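PDB 6ZB6: glutathione transferase from Lolium rigidum, which probably conjugates glutathione to electrophilic xenobiotics such as herbicides, as a phi class glutathione transferase of a grass weed. Local coordinates for residues 11-16 against 176-181; 200-205 against 209-214. One frame throughout, in Å; residues are numbered along the deposited sequence.

Interaction 1: residues 11-16 against 176-181; sequences MSTNVA and TFYFMA. With GTB (S-(p-nitrobenzyl)glutathione), chain G.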
loop_
_atom_site.group_PDB
_atom_site.type_symbol
_atom_site.label_atom_id
_atom_site.label_comp_id
_atom_site.label_asym_id
_atom_site.label_seq_id
_atom_site.Cartn_x
_atom_site.Cartn_y
_atom_site.Cartn_z
ATOM N N MET A 11 -9.984 -5.145 1.576
ATOM C CA MET A 11 -9.005 -6.064 1.003
ATOM C C MET A 11 -8.308 -5.501 -0.227
ATOM O O MET A 11 -7.220 -5.969 -0.567
ATOM C CB MET A 11 -9.669 -7.395 0.640
ATOM C CG MET A 11 -10.861 -7.250 -0.281
ATOM S SD MET A 11 -10.967 -8.544 -1.531
ATOM C CE MET A 11 -9.887 -7.873 -2.796
ATOM N N SER A 12 -8.901 -4.521 -0.907
ATOM C CA SER A 12 -8.260 -3.933 -2.075
ATOM C C SER A 12 -7.002 -3.185 -1.650
ATOM O O SER A 12 -7.030 -2.405 -0.688
ATOM C CB SER A 12 -9.235 -2.990 -2.786
ATOM O OG SER A 12 -8.562 -2.114 -3.664
ATOM N N THR A 13 -5.899 -3.412 -2.374
ATOM C CA THR A 13 -4.608 -2.836 -1.978
ATOM C C THR A 13 -4.691 -1.331 -1.756
ATOM O O THR A 13 -4.212 -0.808 -0.742
ATOM C CB THR A 13 -3.550 -3.122 -3.041
ATOM O OG1 THR A 13 -4.107 -2.898 -4.334
ATOM C CG2 THR A 13 -3.059 -4.570 -2.933
ATOM N N ASN A 14 -5.273 -0.608 -2.705
ATOM C CA ASN A 14 -5.207 0.843 -2.602
ATOM C C ASN A 14 -6.236 1.399 -1.627
ATOM O O ASN A 14 -6.065 2.524 -1.142
ATOM C CB ASN A 14 -5.325 1.459 -3.999
ATOM C CG ASN A 14 -4.147 1.081 -4.883
ATOM O OD1 ASN A 14 -3.002 1.421 -4.584
ATOM N ND2 ASN A 14 -4.414 0.330 -5.944
ATOM N N VAL A 15 -7.272 0.628 -1.292
ATOM C CA VAL A 15 -8.099 0.979 -0.139
ATOM C C VAL A 15 -7.305 0.807 1.149
ATOM O O VAL A 15 -7.261 1.706 2.002
ATOM C CB VAL A 15 -9.386 0.135 -0.117
ATOM C CG1 VAL A 15 -10.123 0.343 1.200
ATOM C CG2 VAL A 15 -10.276 0.464 -1.313
ATOM N N ALA A 16 -6.689 -0.374 1.317
ATOM C CA ALA A 16 -5.897 -0.665 2.503
ATOM C C ALA A 16 -4.839 0.398 2.731
ATOM O O ALA A 16 -4.549 0.750 3.878
ATOM C CB ALA A 16 -5.229 -2.039 2.372
ATOM N N THR A 176 3.070 -5.436 -1.071
ATOM C CA THR A 176 4.065 -6.391 -0.573
ATOM C C THR A 176 3.417 -7.401 0.362
ATOM O O THR A 176 3.792 -8.581 0.371
ATOM C CB THR A 176 5.207 -5.659 0.134
ATOM O OG1 THR A 176 5.782 -4.715 -0.769
ATOM C CG2 THR A 176 6.332 -6.643 0.586
ATOM N N PHE A 177 2.444 -6.951 1.156
ATOM C CA PHE A 177 1.666 -7.867 1.981
ATOM C C PHE A 177 1.136 -9.043 1.166
ATOM O O PHE A 177 1.278 -10.207 1.564
ATOM C CB PHE A 177 0.510 -7.124 2.648
ATOM C CG PHE A 177 -0.361 -8.018 3.477
ATOM C CD1 PHE A 177 0.112 -8.548 4.664
ATOM C CD2 PHE A 177 -1.630 -8.364 3.048
ATOM C CE1 PHE A 177 -0.678 -9.394 5.428
ATOM C CE2 PHE A 177 -2.424 -9.203 3.808
ATOM C CZ PHE A 177 -1.947 -9.713 5.000
ATOM N N TYR A 178 0.528 -8.757 0.013
ATOM C CA TYR A 178 -0.032 -9.816 -0.824
ATOM C C TYR A 178 1.056 -10.621 -1.520
ATOM O O TYR A 178 0.895 -11.836 -1.718
ATOM C CB TYR A 178 -1.005 -9.227 -1.848
ATOM C CG TYR A 178 -2.371 -8.925 -1.262
ATOM C CD1 TYR A 178 -3.033 -9.864 -0.482
ATOM C CD2 TYR A 178 -3.000 -7.703 -1.491
ATOM C CE1 TYR A 178 -4.276 -9.602 0.066
ATOM C CE2 TYR A 178 -4.252 -7.427 -0.947
ATOM C CZ TYR A 178 -4.889 -8.384 -0.168
ATOM O OH TYR A 178 -6.138 -8.128 0.388
ATOM N N PHE A 179 2.166 -9.975 -1.888
ATOM C CA PHE A 179 3.313 -10.719 -2.412
ATOM C C PHE A 179 3.733 -11.827 -1.449
ATOM O O PHE A 179 4.104 -12.933 -1.876
ATOM C CB PHE A 179 4.480 -9.756 -2.679
ATOM C CG PHE A 179 5.731 -10.434 -3.197
ATOM C CD1 PHE A 179 5.910 -10.645 -4.560
ATOM C CD2 PHE A 179 6.728 -10.846 -2.323
ATOM C CE1 PHE A 179 7.060 -11.262 -5.038
ATOM C CE2 PHE A 179 7.888 -11.479 -2.795
ATOM C CZ PHE A 179 8.048 -11.688 -4.157
ATOM N N MET A 180 3.664 -11.561 -0.140
ATOM C CA MET A 180 4.020 -12.570 0.855
ATOM C C MET A 180 3.065 -13.752 0.861
ATOM O O MET A 180 3.350 -14.753 1.533
ATOM C CB MET A 180 4.083 -11.951 2.257
ATOM C CG MET A 180 5.196 -10.917 2.439
ATOM S SD MET A 180 6.810 -11.532 1.892
ATOM C CE MET A 180 7.681 -10.008 1.545
ATOM N N ALA A 181 1.957 -13.676 0.127
ATOM C CA ALA A 181 1.059 -14.805 -0.040
ATOM C C ALA A 181 1.283 -15.555 -1.344
ATOM O O ALA A 181 0.577 -16.534 -1.610
ATOM C CB ALA A 181 -0.397 -14.344 0.044
HETATM N N1 GTB G . -3.906 4.844 -8.760
HETATM C CA1 GTB G . -5.150 4.382 -8.164
HETATM C C1 GTB G . -5.079 4.563 -6.640
HETATM O O11 GTB G . -3.995 4.369 -6.024
HETATM O O12 GTB G . -6.099 4.908 -5.985
HETATM C CB1 GTB G . -5.325 2.907 -8.541
HETATM C CG1 GTB G . -6.615 2.396 -7.900
HETATM C CD1 GTB G . -6.981 1.014 -8.412
HETATM O OE1 GTB G . -6.304 0.443 -9.212
HETATM N N2 GTB G . -8.178 0.398 -7.896
HETATM C CA2 GTB G . -8.518 -0.919 -8.396
HETATM C C2 GTB G . -9.829 -0.813 -9.161
HETATM O O2 GTB G . -10.746 -0.172 -8.750
HETATM C CB2 GTB G . -8.656 -1.888 -7.219
HETATM S SG2 GTB G . -7.016 -2.086 -6.432
HETATM N N3 GTB G . -9.949 -1.491 -10.428
HETATM C CA3 GTB G . -11.200 -1.396 -11.152
HETATM C C3 GTB G . -10.967 -0.814 -12.543
HETATM O O31 GTB G . -11.822 -1.010 -13.450
HETATM O O32 GTB G . -9.929 -0.138 -12.789
HETATM C "C'" GTB G . -5.917 -2.941 -7.600
HETATM C "C1'" GTB G . -6.521 -4.305 -7.920
HETATM C "C2'" GTB G . -6.943 -4.587 -9.209
HETATM C "C3'" GTB G . -7.493 -5.825 -9.509
HETATM C "C4'" GTB G . -7.617 -6.786 -8.517
HETATM N N41 GTB G . -8.199 -8.091 -8.826
HETATM O O41 GTB G . -8.527 -8.440 -10.148
HETATM O O42 GTB G . -8.400 -8.851 -7.955
HETATM C "C5'" GTB G . -7.196 -6.500 -7.224
HETATM C "C6'" GTB G . -6.647 -5.262 -6.923
#
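Tyr178 reaches from helix 173-179 to the backbone of Met11 and the side chain of Thr13. Its CB points toward segment 11-16. With CG anti to the carbonyl carbon (chi1 -80°), the ring is carried across the gap between the two backbones. Tyr178 CD2 lies 3.4 Å from the methyl CG2 of Thr13. Tyr178 CE2 lies 3.3 Å from Met11 O. Both partners lie at the ring edge, near its plane. The tip is the phenol: Tyr178 OH donates to Met11 O at 2.6 Å. The bond uses a lone pair in the carbonyl plane, with a C=O...donor angle of 126°. Met11 CB packs beside the same hydroxyl. Phe177 CD2 lies over one face of the ring, nearer its edge than its centre. The hydrogen bond and the methyl together fix where the edge of the ring sits.

The other side of Thr13 serves the ligand. Thr13 OG1 is 3.7 Å from SG2 of S-(p-nitrobenzyl)glutathione, while Ser12 OG is closer, 3.2 Å from SG2. Ser12 is the N-cap of helix 13-24. Phi class enzymes typically use a serine here to activate the glutathione thiol. The position of Ser12 is consistent with this role, although the bound sulfur is already alkylated. Asn14 ND2 is hydrogen-bonded to Tyr175 OH, a second tie between helices 13-24 and 173-179. The contact is buried between the thioredoxin-like N-terminal domain and the helical C-terminal domain, with Val117 of helix 92-127 and Met214 of helix 205-214 also touching Tyr178.

Interaction 2: residues 200-205 against 209-214; sequences RIMARP and KISATM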
loop_
_atom_site.group_PDB
_atom_site.type_symbol
_atom_site.label_atom_id
_atom_site.label_comp_id
_atom_site.label_asym_id
_atom_site.label_seq_id
_atom_site.Cartn_x
_atom_site.Cartn_y
_atom_site.Cartn_z
ATOM N N ARG A 200 9.908 -4.737 10.534
ATOM C CA ARG A 200 9.599 -3.539 11.302
ATOM C C ARG A 200 8.262 -2.952 10.863
ATOM O O ARG A 200 7.442 -2.573 11.704
ATOM C CB ARG A 200 10.719 -2.508 11.160
ATOM C CG ARG A 200 11.963 -2.817 11.987
ATOM C CD ARG A 200 12.887 -1.605 12.071
ATOM N NE ARG A 200 13.574 -1.358 10.807
ATOM C CZ ARG A 200 14.653 -2.021 10.395
ATOM N NH1 ARG A 200 15.189 -2.972 11.151
ATOM N NH2 ARG A 200 15.201 -1.730 9.224
ATOM N N ILE A 201 8.009 -2.913 9.552
ATOM C CA ILE A 201 6.721 -2.428 9.050
ATOM C C ILE A 201 5.583 -3.300 9.570
ATOM O O ILE A 201 4.558 -2.796 10.054
ATOM C CB ILE A 201 6.731 -2.378 7.510
ATOM C CG1 ILE A 201 7.654 -1.262 7.017
ATOM C CG2 ILE A 201 5.305 -2.211 6.951
ATOM C CD1 ILE A 201 7.871 -1.285 5.515
ATOM N N MET A 202 5.748 -4.622 9.488
ATOM C CA MET A 202 4.699 -5.547 9.910
ATOM C C MET A 202 4.481 -5.533 11.414
ATOM O O MET A 202 3.437 -5.996 11.887
ATOM C CB MET A 202 5.033 -6.973 9.452
ATOM C CG MET A 202 4.845 -7.216 7.944
ATOM S SD MET A 202 3.203 -6.761 7.285
ATOM C CE MET A 202 2.158 -7.881 8.207
ATOM N N ALA A 203 5.441 -5.031 12.175
ATOM C CA ALA A 203 5.287 -4.931 13.618
ATOM C C ALA A 203 4.428 -3.749 14.046
ATOM O O ALA A 203 4.010 -3.704 15.208
ATOM C CB ALA A 203 6.665 -4.831 14.279
ATOM N N ARG A 204 4.145 -2.802 13.147
ATOM C CA ARG A 204 3.432 -1.599 13.543
ATOM C C ARG A 204 1.984 -1.931 13.883
ATOM O O ARG A 204 1.332 -2.683 13.149
ATOM C CB ARG A 204 3.476 -0.556 12.425
ATOM C CG ARG A 204 4.866 0.013 12.197
ATOM C CD ARG A 204 4.849 1.135 11.160
ATOM N NE ARG A 204 4.328 2.377 11.715
ATOM C CZ ARG A 204 5.024 3.199 12.493
ATOM N NH1 ARG A 204 6.282 2.917 12.806
ATOM N NH2 ARG A 204 4.463 4.312 12.954
ATOM N N PRO A 205 1.460 -1.390 14.984
ATOM C CA PRO A 205 0.047 -1.654 15.331
ATOM C C PRO A 205 -0.924 -1.341 14.206
ATOM O O PRO A 205 -1.825 -2.146 13.934
ATOM C CB PRO A 205 -0.181 -0.756 16.558
ATOM C CG PRO A 205 1.187 -0.556 17.150
ATOM C CD PRO A 205 2.154 -0.568 15.993
ATOM N N LYS A 209 -3.237 -4.159 12.298
ATOM C CA LYS A 209 -4.689 -4.067 12.298
ATOM C C LYS A 209 -5.248 -4.202 10.889
ATOM O O LYS A 209 -6.192 -4.965 10.661
ATOM C CB LYS A 209 -5.122 -2.755 12.941
ATOM C CG LYS A 209 -6.628 -2.538 12.958
ATOM C CD LYS A 209 -7.015 -1.559 14.040
ATOM C CE LYS A 209 -8.475 -1.166 13.938
ATOM N NZ LYS A 209 -8.819 -0.170 14.990
ATOM N N ILE A 210 -4.682 -3.470 9.924
ATOM C CA ILE A 210 -5.256 -3.482 8.581
ATOM C C ILE A 210 -4.976 -4.812 7.890
ATOM O O ILE A 210 -5.830 -5.342 7.168
ATOM C CB ILE A 210 -4.738 -2.281 7.764
ATOM C CG1 ILE A 210 -5.209 -0.973 8.409
ATOM C CG2 ILE A 210 -5.213 -2.364 6.319
ATOM C CD1 ILE A 210 -6.694 -0.969 8.785
ATOM N N SER A 211 -3.792 -5.390 8.104
ATOM C CA SER A 211 -3.511 -6.656 7.431
ATOM C C SER A 211 -4.468 -7.749 7.901
ATOM O O SER A 211 -4.817 -8.649 7.126
ATOM C CB SER A 211 -2.046 -7.062 7.640
ATOM O OG SER A 211 -1.726 -7.222 9.008
ATOM N N ALA A 212 -4.953 -7.651 9.144
ATOM C CA ALA A 212 -5.942 -8.601 9.645
ATOM C C ALA A 212 -7.305 -8.419 8.985
ATOM O O ALA A 212 -8.107 -9.356 8.962
ATOM C CB ALA A 212 -6.083 -8.467 11.161
ATOM N N THR A 213 -7.607 -7.232 8.470
ATOM C CA THR A 213 -8.877 -7.044 7.782
ATOM C C THR A 213 -8.789 -7.365 6.299
ATOM O O THR A 213 -9.827 -7.512 5.650
ATOM C CB THR A 213 -9.396 -5.611 7.957
ATOM O OG1 THR A 213 -8.652 -4.728 7.112
ATOM C CG2 THR A 213 -9.259 -5.161 9.395
ATOM N N MET A 214 -7.581 -7.471 5.752
ATOM C CA MET A 214 -7.420 -7.893 4.367
ATOM C C MET A 214 -7.499 -9.410 4.220
ATOM O O MET A 214 -7.997 -9.896 3.199
ATOM C CB MET A 214 -6.090 -7.366 3.823
ATOM C CG MET A 214 -5.923 -5.854 3.983
ATOM S SD MET A 214 -4.223 -5.317 3.770
ATOM C CE MET A 214 -3.975 -5.760 2.055
#
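Pro205 O accepts a hydrogen bond from Lys209 N at 3.0 Å, the i to i+4 backbone link of the first turn of helix 205-214. The N-H...O angle is 150°, and the donor is tilted 23° from the carbonyl plane. Lys209 CB lies 3.5 Å from the same Pro205 O. Lys209 runs out extended from a CG that is trans to N (chi1 178°), and of its side chain only CB stays close to Pro205. Its NZ makes a long, weak ion pair with Glu23.

The second contact is between side chains. Met202 bends at chi2 and chi3, which brings its CE to 4.0 Å from Ser211 OG. This is a loose van der Waals touch. The Ser211 hydroxyl is engaged with its own helix: Ile207 O is its main partner, and Lys208 O is also within reach of the same proton. A similar turn-back occurs further on, where Thr213 OG1 donates to Ile210 O at 2.9 Å. That carbonyl also accepts from Thr213 N and Met214 N.

Arg204 is the N-cap of helix 205-214, and its side chain forms a salt bridge with Glu24 of helix 13-24. Ile210 packs on Leu19 and Val20 of that same helix. The arrangement is a tight corner between two consecutive helices of the all-helical C-terminal domain: the chain turns just before Pro205, and helix 205-214 starts at this proline, a residue well suited to a first helical turn.

Overall arrangement
The centres of interactions 1 and 2 are 11 Å apart, and helix 205-214 joins them. Met214 lies between them: its CE is 3.4 Å from Tyr178 CE2 and 3.6 Å from Phe177 CD2, while its SD is 3.7 Å from Ala16 CB. Phe177 CE1 also packs 3.5 Å from Ser211 CB. Interaction 1 holds the pocket residues Ser12, Thr13 and Asn14, and so borders the bound S-(p-nitrobenzyl)glutathione directly. Interaction 2 lies at the surface. Ser211, which takes part in it, and Met214 of the same helix reach helix 173-179. Helix 205-214 thus packs against both helix 13-24 and helix 173-179, joining the corner at 200-205 to the domain interface.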